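Local coordinates for putative hemin storage protein (Bordetella bronchiseptica, PDB 6AU1) that cleaves deacetylated poly-beta-1,6-N-acetylglucosamine through the glycoside hydrolase domain held in this chain, and so can disrupt bacterial biofilms, at residues Asp136-Arg139 with Val140-Ile144; Arg192-Pro195 with Lys196-Gln199. All coordinates share one frame; numbering follows the deposited sequence.

Interaction 1: Asp136-Arg139 with Val140-Ile144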
ATOM      1  N   ASP A 136       4.075 -22.649   1.597  1.00 19.85           N
ATOM      2  CA  ASP A 136       3.752 -22.618   0.164  1.00 20.04           C
ATOM      3  C   ASP A 136       3.252 -21.235  -0.264  1.00 16.50           C
ATOM      4  O   ASP A 136       3.590 -20.756  -1.348  1.00 18.54           O
ATOM      5  CB  ASP A 136       2.719 -23.683  -0.191  1.00 25.66           C
ATOM      6  CG  ASP A 136       3.248 -25.091  -0.000  1.00 30.30           C
ATOM      7  OD1 ASP A 136       4.447 -25.324  -0.266  1.00 35.14           O
ATOM      8  OD2 ASP A 136       2.464 -25.957   0.424  1.00 30.91           O
ATOM      9  N   ALA A 137       2.463 -20.585   0.584  1.00 18.73           N
ATOM     10  CA  ALA A 137       2.040 -19.212   0.302  1.00 18.95           C
ATOM     11  C   ALA A 137       3.237 -18.261   0.319  1.00 18.00           C
ATOM     12  O   ALA A 137       3.356 -17.376  -0.525  1.00 17.25           O
ATOM     13  CB  ALA A 137       0.984 -18.751   1.313  1.00 17.50           C
ATOM     14  N   HIS A 138       4.111 -18.444   1.305  1.00 16.87           N
ATOM     15  CA  HIS A 138       5.330 -17.640   1.429  1.00 19.23           C
ATOM     16  C   HIS A 138       6.153 -17.707   0.136  1.00 16.70           C
ATOM     17  O   HIS A 138       6.597 -16.676  -0.402  1.00 19.91           O
ATOM     18  CB  HIS A 138       6.132 -18.148   2.629  1.00 20.61           C
ATOM     19  CG  HIS A 138       7.236 -17.244   3.076  1.00 20.05           C
ATOM     20  ND1 HIS A 138       8.450 -17.173   2.426  1.00 21.22           N
ATOM     21  CD2 HIS A 138       7.334 -16.427   4.151  1.00 21.33           C
ATOM     22  CE1 HIS A 138       9.236 -16.319   3.063  1.00 19.82           C
ATOM     23  NE2 HIS A 138       8.586 -15.865   4.120  1.00 18.52           N
ATOM     24  N   ARG A 139       6.331 -18.920  -0.381  1.00 17.13           N
ATOM     25  CA  ARG A 139       7.129 -19.114  -1.586  1.00 18.68           C
ATOM     26  C   ARG A 139       6.441 -18.530  -2.814  1.00 19.86           C
ATOM     27  O   ARG A 139       7.088 -17.905  -3.654  1.00 20.05           O
ATOM     28  CB  ARG A 139       7.414 -20.600  -1.825  1.00 19.83           C
ATOM     29  CG  ARG A 139       8.337 -20.853  -3.020  1.00 22.75           C
ATOM     30  CD  ARG A 139       8.552 -22.344  -3.248  1.00 34.54           C
ATOM     31  NE  ARG A 139       7.334 -22.994  -3.730  1.00 49.17           N
ATOM     32  CZ  ARG A 139       6.525 -23.736  -2.979  1.00 56.15           C
ATOM     33  NH1 ARG A 139       6.805 -23.942  -1.696  1.00 53.36           N
ATOM     34  NH2 ARG A 139       5.438 -24.277  -3.514  1.00 59.46           N
ATOM     35  N   VAL A 140       5.132 -18.744  -2.926  1.00 18.38           N
ATOM     36  CA  VAL A 140       4.405 -18.276  -4.103  1.00 17.37           C
ATOM     37  C   VAL A 140       4.440 -16.744  -4.168  1.00 16.39           C
ATOM     38  O   VAL A 140       4.718 -16.180  -5.231  1.00 16.10           O
ATOM     39  CB  VAL A 140       2.945 -18.788  -4.117  1.00 18.19           C
ATOM     40  CG1 VAL A 140       2.102 -17.999  -5.125  1.00 19.06           C
ATOM     41  CG2 VAL A 140       2.922 -20.276  -4.438  1.00 18.56           C
ATOM     42  N   ILE A 141       4.205 -16.076  -3.041  1.00 13.72           N
ATOM     43  CA  ILE A 141       4.290 -14.614  -3.017  1.00 15.78           C
ATOM     44  C   ILE A 141       5.703 -14.166  -3.386  1.00 16.72           C
ATOM     45  O   ILE A 141       5.898 -13.229  -4.162  1.00 14.62           O
ATOM     46  CB  ILE A 141       3.900 -14.042  -1.640  1.00 14.36           C
ATOM     47  CG1 ILE A 141       2.424 -14.340  -1.354  1.00 15.59           C
ATOM     48  CG2 ILE A 141       4.139 -12.542  -1.600  1.00 14.65           C
ATOM     49  CD1 ILE A 141       2.030 -14.099   0.116  1.00 15.50           C
ATOM     50  N   SER A 142       6.691 -14.840  -2.817  1.00 14.33           N
ATOM     51  CA  SER A 142       8.088 -14.537  -3.125  1.00 15.11           C
ATOM     52  C   SER A 142       8.372 -14.628  -4.623  1.00 19.38           C
ATOM     53  O   SER A 142       9.105 -13.803  -5.185  1.00 18.59           O
ATOM     54  CB  SER A 142       9.002 -15.480  -2.349  1.00 16.18           C
ATOM     55  OG  SER A 142       8.854 -15.255  -0.950  1.00 17.19           O
ATOM     56  N   GLU A 143       7.783 -15.628  -5.269  1.00 15.50           N
ATOM     57  CA  GLU A 143       8.034 -15.851  -6.687  1.00 17.09           C
ATOM     58  C   GLU A 143       7.314 -14.821  -7.549  1.00 16.70           C
ATOM     59  O   GLU A 143       7.808 -14.430  -8.612  1.00 16.66           O
ATOM     60  CB  GLU A 143       7.632 -17.274  -7.074  1.00 18.17           C
ATOM     61  CG  GLU A 143       8.653 -18.309  -6.564  1.00 19.11           C
ATOM     62  CD  GLU A 143       8.215 -19.742  -6.766  1.00 26.54           C
ATOM     63  OE1 GLU A 143       7.086 -19.961  -7.240  1.00 29.64           O
ATOM     64  OE2 GLU A 143       9.006 -20.654  -6.440  1.00 23.74           O
ATOM     65  N   ILE A 144       6.154 -14.369  -7.089  1.00 14.47           N
ATOM     66  CA  ILE A 144       5.448 -13.305  -7.796  1.00 14.25           C
ATOM     67  C   ILE A 144       6.284 -12.018  -7.772  1.00 16.61           C
ATOM     68  O   ILE A 144       6.411 -11.334  -8.794  1.00 15.07           O
ATOM     69  CB  ILE A 144       4.036 -13.073  -7.190  1.00 14.35           C
ATOM     70  CG1 ILE A 144       3.154 -14.299  -7.469  1.00 13.90           C
ATOM     71  CG2 ILE A 144       3.383 -11.812  -7.776  1.00 16.20           C
ATOM     72  CD1 ILE A 144       1.824 -14.287  -6.706  1.00 14.95           C
TER
HETATM   73  O   HOH W   1       5.892 -22.571  -5.984  1.00 41.27           O

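Interaction 2: Arg192-Pro195 with Lys196-Gln199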
ATOM      1  N   ARG A 192      -5.256 -14.012  23.960  1.00 17.98           N
ATOM      2  CA  ARG A 192      -6.087 -12.815  24.098  1.00 17.75           C
ATOM      3  C   ARG A 192      -6.533 -12.566  25.539  1.00 23.13           C
ATOM      4  O   ARG A 192      -6.761 -11.423  25.923  1.00 23.04           O
ATOM      5  CB  ARG A 192      -7.323 -12.908  23.199  1.00 18.10           C
ATOM      6  CG  ARG A 192      -7.027 -12.759  21.694  1.00 19.93           C
ATOM      7  CD  ARG A 192      -6.770 -11.303  21.303  1.00 31.71           C
ATOM      8  NE  ARG A 192      -7.830 -10.411  21.771  1.00 30.04           N
ATOM      9  CZ  ARG A 192      -9.031 -10.302  21.209  1.00 31.45           C
ATOM     10  NH1 ARG A 192      -9.349 -11.028  20.142  1.00 26.32           N
ATOM     11  NH2 ARG A 192      -9.922  -9.463  21.721  1.00 34.07           N
ATOM     12  N   ALA A 193      -6.648 -13.633  26.325  1.00 21.27           N
ATOM     13  CA  ALA A 193      -7.131 -13.527  27.702  1.00 21.84           C
ATOM     14  C   ALA A 193      -6.117 -12.877  28.648  1.00 25.40           C
ATOM     15  O   ALA A 193      -6.483 -12.358  29.706  1.00 23.18           O
ATOM     16  CB  ALA A 193      -7.515 -14.911  28.227  1.00 22.61           C
ATOM     17  N   ASP A 194      -4.844 -12.926  28.273  1.00 22.40           N
ATOM     18  CA  ASP A 194      -3.763 -12.411  29.111  1.00 22.71           C
ATOM     19  C   ASP A 194      -3.165 -11.157  28.468  1.00 23.11           C
ATOM     20  O   ASP A 194      -2.521 -11.238  27.424  1.00 22.10           O
ATOM     21  CB  ASP A 194      -2.701 -13.502  29.309  1.00 26.13           C
ATOM     22  CG  ASP A 194      -1.552 -13.078  30.217  1.00 27.99           C
ATOM     23  OD1 ASP A 194      -1.093 -11.915  30.163  1.00 30.16           O
ATOM     24  OD2 ASP A 194      -1.082 -13.940  30.982  1.00 27.06           O
ATOM     25  N   PRO A 195      -3.375  -9.991  29.096  1.00 25.49           N
ATOM     26  CA  PRO A 195      -2.966  -8.709  28.506  1.00 25.44           C
ATOM     27  C   PRO A 195      -1.488  -8.671  28.135  1.00 27.50           C
ATOM     28  O   PRO A 195      -1.135  -8.039  27.140  1.00 26.43           O
ATOM     29  CB  PRO A 195      -3.268  -7.697  29.617  1.00 28.10           C
ATOM     30  CG  PRO A 195      -4.273  -8.357  30.479  1.00 35.57           C
ATOM     31  CD  PRO A 195      -3.978  -9.819  30.426  1.00 27.66           C
ATOM     32  N   LYS A 196      -0.637  -9.335  28.913  1.00 27.52           N
ATOM     33  CA  LYS A 196       0.790  -9.338  28.602  1.00 27.62           C
ATOM     34  C   LYS A 196       1.064 -10.168  27.346  1.00 24.96           C
ATOM     35  O   LYS A 196       1.761  -9.715  26.437  1.00 25.61           O
ATOM     36  CB  LYS A 196       1.608  -9.866  29.779  1.00 32.21           C
ATOM     37  CG  LYS A 196       3.104  -9.787  29.546  1.00 38.59           C
ATOM     38  CD  LYS A 196       3.895 -10.126  30.805  1.00 51.99           C
ATOM     39  CE  LYS A 196       5.395  -9.967  30.574  1.00 57.12           C
ATOM     40  NZ  LYS A 196       6.191 -10.202  31.811  1.00 65.26           N
ATOM     41  N   LEU A 197       0.507 -11.374  27.291  1.00 24.06           N
ATOM     42  CA  LEU A 197       0.626 -12.206  26.089  1.00 22.19           C
ATOM     43  C   LEU A 197       0.017 -11.519  24.868  1.00 21.82           C
ATOM     44  O   LEU A 197       0.571 -11.593  23.763  1.00 19.66           O
ATOM     45  CB  LEU A 197      -0.047 -13.560  26.291  1.00 22.26           C
ATOM     46  CG  LEU A 197       0.475 -14.449  27.424  1.00 25.30           C
ATOM     47  CD1 LEU A 197      -0.172 -15.819  27.363  1.00 28.65           C
ATOM     48  CD2 LEU A 197       1.993 -14.557  27.370  1.00 26.97           C
ATOM     49  N   ALA A 198      -1.121 -10.852  25.061  1.00 19.88           N
ATOM     50  CA  ALA A 198      -1.822 -10.225  23.941  1.00 19.60           C
ATOM     51  C   ALA A 198      -0.970  -9.126  23.318  1.00 20.86           C
ATOM     52  O   ALA A 198      -0.912  -8.983  22.088  1.00 20.37           O
ATOM     53  CB  ALA A 198      -3.165  -9.660  24.391  1.00 20.54           C
ATOM     54  N   GLN A 199      -0.314  -8.352  24.176  1.00 20.17           N
ATOM     55  CA  GLN A 199       0.601  -7.298  23.736  1.00 21.24           C
ATOM     56  C   GLN A 199       1.795  -7.871  22.973  1.00 23.58           C
ATOM     57  O   GLN A 199       2.185  -7.351  21.925  1.00 23.31           O
ATOM     58  CB  GLN A 199       1.085  -6.481  24.944  1.00 23.78           C
ATOM     59  CG  GLN A 199       2.381  -5.717  24.723  1.00 50.67           C
ATOM     60  CD  GLN A 199       2.210  -4.524  23.807  1.00 66.63           C
ATOM     61  OE1 GLN A 199       1.089  -4.090  23.537  1.00 73.85           O
ATOM     62  NE2 GLN A 199       3.326  -3.985  23.320  1.00 72.33           N
TER

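Interaction 1: Asp136-Arg139 with Val140-Ile144
Arg-139 and Glu-143 lie side by side on one face of a helix, one turn apart and pointing the same way. Their planes are turned 65° against each other, so the carboxylate does not pair flat with the guanidinium. OE2 of Glu-143 sits at the guanidinium edge and touches the aliphatic part of the arginine, 3.5 Å from Arg-139 CG. The ion pair itself is long, 4.0 Å from Arg-139 NE to Glu-143 OE2. A water closes the gap. It accepts from Arg-139 NE at 2.7 Å and donates to Glu-143 OE1. The arginine chain runs straight as far as CD and then bends at chi3 (69°), which swings NH1 back toward the start of the helix. There Arg-139 NH1 makes a salt bridge with Asp-136 OD1 at 3.1 Å. The oxygen lies nearly in the guanidinium plane and accepts on its anti lone pair. Together with the water, this network of three charged residues probably limits the rotation of the guanidinium.

Ser-142 faces back along the helix. Ser-142 OG, set beside its own backbone N (chi1 -64°), donates to His-138 O at 2.7 Å. The amide Ser-142 N donates to the same oxygen from the opposite face of the carbonyl plane.

Outside the segments, Glu-143 OE1 is hydrogen-bonded to His-67, and Ser-142 OG to His-215. The segments belong to helix 135-151, which precedes strand 156-159 of the TIM-barrel-type sheet. Ile-141 and Ser-142 pack on helix 195-223, while Val-140 meets loop residues His-67, Asn-105 and Ala-107.

Interaction 2: Arg192-Pro195 with Lys196-Gln199
Ala-198 N donates to Asp-194 O at 2.8 Å, where the chain, having left one helix and extended at Asp-194, enters the next helix at Pro-195. Asp-194 is the N-cap of this new helix. Its CG stands anti to the backbone N (chi1 -178°), which brings the carboxylate over the first turn. Asp-194 OD1 accepts from Lys-196 N at 2.9 Å, although the bond is bent, with an N-H...O angle of 132°. Leu-197 N reaches Asp-194 OD1 along a straighter line, but this bond is weak at 3.3 Å.

The leucine side chain crosses the aspartate obliquely. Leu-197 CG lies 3.7 Å from Asp-194 CG and also touches Asp-194 CB. Leu-197 CD1 completes this contact against Asp-194 CB at 3.9 Å. The leucine thus flanks the cap with carbon, and it also packs on Leu-184 and Pro-185. Lys-196 rests its CB near Asp-194 OD1, while its extended chain carries the amine away from the cap.

Helical bonding continues as Gln-199 N donates to Pro-195 O at 3.1 Å. Pro-195 suits this first-turn position, since it has no amide hydrogen to leave without a partner. Arg-192 is held elsewhere, its NH1 bonded to Asp-167 O.

The carboxylate thus accepts from two first-turn amides, from Leu-197 N only weakly, that have no preceding carbonyl of their own helix to bond. Its negative charge lies at the positive end of the helix dipole, where the interaction is probably favourable.

How the interactions relate
Both interactions are local, one within a helix and the other at the start of one. Interaction 1 lies inside helix 135-151 and is partly buried. Interaction 2 is a surface contact where helix 188-193 gives way to helix 195-223. Their centres are about 31 Å apart, and they do not touch. Helix 195-223 still relates them: interaction 2 starts it, and interaction 1 packs against it further along. The chemistry follows the place. At 136-144 charged side chains pair with one another on one side, while Ile-141 and Ser-142 face helix 195-223. At 192-199 a single carboxylate serves backbone amides, with one leucine alongside it.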